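Local structure of Cg7008-pa (Drosophila melanogaster, 2WAC) at residues Tyr4-Ile8 with Ala20-Glu24. The protein is an endonuclease acting on DNA and RNA that associates with the RNA-induced silencing complex and, through its Tudor domain, binds peptides carrying symmetrically dimethylated arginine. Numbering follows the deposited sequence.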
ATOM      1  N   TYR A   4       1.838   7.736  16.994  1.00 28.29           N
ATOM      2  CA  TYR A   4       1.159   7.431  15.731  1.00 27.65           C
ATOM      3  C   TYR A   4       1.606   8.376  14.616  1.00 27.06           C
ATOM      4  O   TYR A   4       1.890   9.549  14.867  1.00 26.94           O
ATOM      5  CB  TYR A   4      -0.365   7.498  15.902  1.00 27.76           C
ATOM      6  CG  TYR A   4      -0.948   6.320  16.654  1.00 28.23           C
ATOM      7  CD1 TYR A   4      -1.261   5.133  15.993  1.00 28.79           C
ATOM      8  CD2 TYR A   4      -1.180   6.388  18.028  1.00 28.84           C
ATOM      9  CE1 TYR A   4      -1.789   4.044  16.678  1.00 29.16           C
ATOM     10  CE2 TYR A   4      -1.709   5.300  18.726  1.00 29.21           C
ATOM     11  CZ  TYR A   4      -2.010   4.132  18.041  1.00 29.38           C
ATOM     12  OH  TYR A   4      -2.535   3.052  18.713  1.00 30.00           O
ATOM     13  N   GLU A   5       1.679   7.854  13.395  1.00 26.26           N
ATOM     14  CA  GLU A   5       1.942   8.682  12.223  1.00 25.55           C
ATOM     15  C   GLU A   5       0.638   8.916  11.469  1.00 24.83           C
ATOM     16  O   GLU A   5      -0.098   7.971  11.173  1.00 24.59           O
ATOM     17  CB  GLU A   5       2.988   8.039  11.303  1.00 25.69           C
ATOM     18  CG  GLU A   5       3.498   8.972  10.193  1.00 26.45           C
ATOM     19  CD  GLU A   5       4.148   8.238   9.023  1.00 27.52           C
ATOM     20  OE1 GLU A   5       4.131   6.987   8.999  1.00 28.40           O
ATOM     21  OE2 GLU A   5       4.673   8.917   8.115  1.00 27.50           O
ATOM     22  N   ASN A   6       0.352  10.181  11.177  1.00 24.06           N
ATOM     23  CA  ASN A   6      -0.826  10.541  10.397  1.00 23.41           C
ATOM     24  C   ASN A   6      -0.573  10.285   8.917  1.00 22.94           C
ATOM     25  O   ASN A   6       0.249  10.958   8.293  1.00 22.90           O
ATOM     26  CB  ASN A   6      -1.225  11.998  10.652  1.00 23.35           C
ATOM     27  CG  ASN A   6      -1.760  12.224  12.061  1.00 23.44           C
ATOM     28  OD1 ASN A   6      -2.588  11.458  12.557  1.00 22.93           O
ATOM     29  ND2 ASN A   6      -1.298  13.290  12.704  1.00 23.57           N
ATOM     30  N   VAL A   7      -1.263   9.285   8.372  1.00 22.47           N
ATOM     31  CA  VAL A   7      -1.079   8.880   6.976  1.00 22.10           C
ATOM     32  C   VAL A   7      -2.381   8.895   6.176  1.00 22.01           C
ATOM     33  O   VAL A   7      -3.467   9.018   6.739  1.00 21.75           O
ATOM     34  CB  VAL A   7      -0.433   7.461   6.842  1.00 22.06           C
ATOM     35  CG1 VAL A   7       0.916   7.397   7.553  1.00 21.85           C
ATOM     36  CG2 VAL A   7      -1.373   6.369   7.349  1.00 21.88           C
ATOM     37  N   ILE A   8      -2.242   8.775   4.856  1.00 22.07           N
ATOM     38  CA  ILE A   8      -3.355   8.501   3.952  1.00 22.15           C
ATOM     39  C   ILE A   8      -3.037   7.211   3.195  1.00 22.23           C
ATOM     40  O   ILE A   8      -1.957   7.079   2.613  1.00 22.30           O
ATOM     41  CB  ILE A   8      -3.580   9.665   2.951  1.00 22.26           C
ATOM     42  CG1 ILE A   8      -4.169  10.886   3.669  1.00 22.34           C
ATOM     43  CG2 ILE A   8      -4.484   9.228   1.787  1.00 22.24           C
ATOM     44  CD1 ILE A   8      -4.064  12.185   2.883  1.00 23.47           C
ATOM     45  N   ALA A  20       0.997   3.735   2.096  1.00 21.68           N
ATOM     46  CA  ALA A  20       0.547   4.935   2.786  1.00 21.89           C
ATOM     47  C   ALA A  20       1.476   6.119   2.526  1.00 22.05           C
ATOM     48  O   ALA A  20       2.695   5.958   2.462  1.00 21.98           O
ATOM     49  CB  ALA A  20       0.424   4.671   4.282  1.00 21.71           C
ATOM     50  N   GLN A  21       0.879   7.298   2.367  1.00 22.37           N
ATOM     51  CA  GLN A  21       1.619   8.555   2.290  1.00 22.82           C
ATOM     52  C   GLN A  21       1.558   9.263   3.637  1.00 23.17           C
ATOM     53  O   GLN A  21       0.536   9.215   4.319  1.00 23.13           O
ATOM     54  CB  GLN A  21       1.016   9.482   1.230  1.00 22.68           C
ATOM     55  CG  GLN A  21       1.200   9.041  -0.214  1.00 22.92           C
ATOM     56  CD  GLN A  21       0.342   9.845  -1.186  1.00 23.11           C
ATOM     57  OE1 GLN A  21      -0.572  10.566  -0.780  1.00 23.42           O
ATOM     58  NE2 GLN A  21       0.624   9.709  -2.476  1.00 23.07           N
ATOM     59  N   SER A  22       2.647   9.929   4.005  1.00 23.73           N
ATOM     60  CA  SER A  22       2.672  10.794   5.182  1.00 24.45           C
ATOM     61  C   SER A  22       1.886  12.080   4.895  1.00 24.96           C
ATOM     62  O   SER A  22       2.072  12.701   3.847  1.00 24.91           O
ATOM     63  CB  SER A  22       4.119  11.122   5.560  1.00 24.35           C
ATOM     64  OG  SER A  22       4.183  12.098   6.582  1.00 24.47           O
ATOM     65  N   VAL A  23       1.014  12.472   5.822  1.00 25.70           N
ATOM     66  CA  VAL A  23       0.187  13.676   5.643  1.00 26.49           C
ATOM     67  C   VAL A  23       1.027  14.962   5.562  1.00 27.06           C
ATOM     68  O   VAL A  23       0.707  15.867   4.785  1.00 27.10           O
ATOM     69  CB  VAL A  23      -0.941  13.782   6.719  1.00 26.46           C
ATOM     70  CG1 VAL A  23      -1.594  15.162   6.717  1.00 26.44           C
ATOM     71  CG2 VAL A  23      -1.996  12.706   6.489  1.00 26.53           C
ATOM     72  N   GLU A  24       2.110  15.031   6.335  1.00 27.82           N
ATOM     73  CA  GLU A  24       2.973  16.218   6.335  1.00 28.53           C
ATOM     74  C   GLU A  24       3.941  16.289   5.142  1.00 28.83           C
ATOM     75  O   GLU A  24       4.686  17.263   5.000  1.00 28.88           O
ATOM     76  CB  GLU A  24       3.722  16.372   7.669  1.00 28.68           C
ATOM     77  CG  GLU A  24       4.846  15.373   7.914  1.00 29.42           C
ATOM     78  CD  GLU A  24       5.964  15.957   8.762  1.00 30.37           C
ATOM     79  OE1 GLU A  24       6.636  16.902   8.294  1.00 30.70           O
ATOM     80  OE2 GLU A  24       6.176  15.467   9.892  1.00 30.86           O
TER
HETATM   81  O   HOH W   1       2.299  13.168   8.886  1.00 32.90           O
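Ile8 and Val23 meet through their aliphatic branches, the two side chains crossing at about a right angle, with CG1 of Ile8 4.0 Å from CG2 of Val23. With CG1 anti to the backbone N of Val23 (chi1 168°), CG2 falls beside that N, which has Asn6 O as its acceptor (3.0 Å), and this brings the methyl against the same carbonyl. Asn6 O takes a second hydrogen bond from a water, which accepts one from Glu24 N and is also hydrogen-bonded to Ser22 OG, bridging the strand and the start of the 3-10 segment at Val23-Glu24.

Strands 5-12 and 17-22 form an antiparallel beta hairpin in the five-stranded sheet of the staphylococcal nuclease-like (OB-fold) part of the extended Tudor domain, together with strands 113-118, 145-152 and 159-164. Ile8 and Gln21 are its hydrogen-bonded pair here, linked in both directions: Ile8 N to Gln21 O and Gln21 N to Ile8 O, each 2.9 Å. Their side chains share a face of the sheet, and Gln21 NE2 is hydrogen-bonded to Asp87 O, in the 62-90 region involved in dimethylarginine binding. At the adjoining non-hydrogen-bonded pair, Val7 and Ser22, the side chains diverge; Ala20 points its methyl at the 4-8 strand, and its CB comes to 3.9 Å from Val7 CB. Val7 also touches Val146 of strand 145-152. Glu5 has its CG anti to the backbone N (chi1 -169°), and the extended chain slants across towards the other strand, bringing OE2 to 3.4 Å from Ser22 CB.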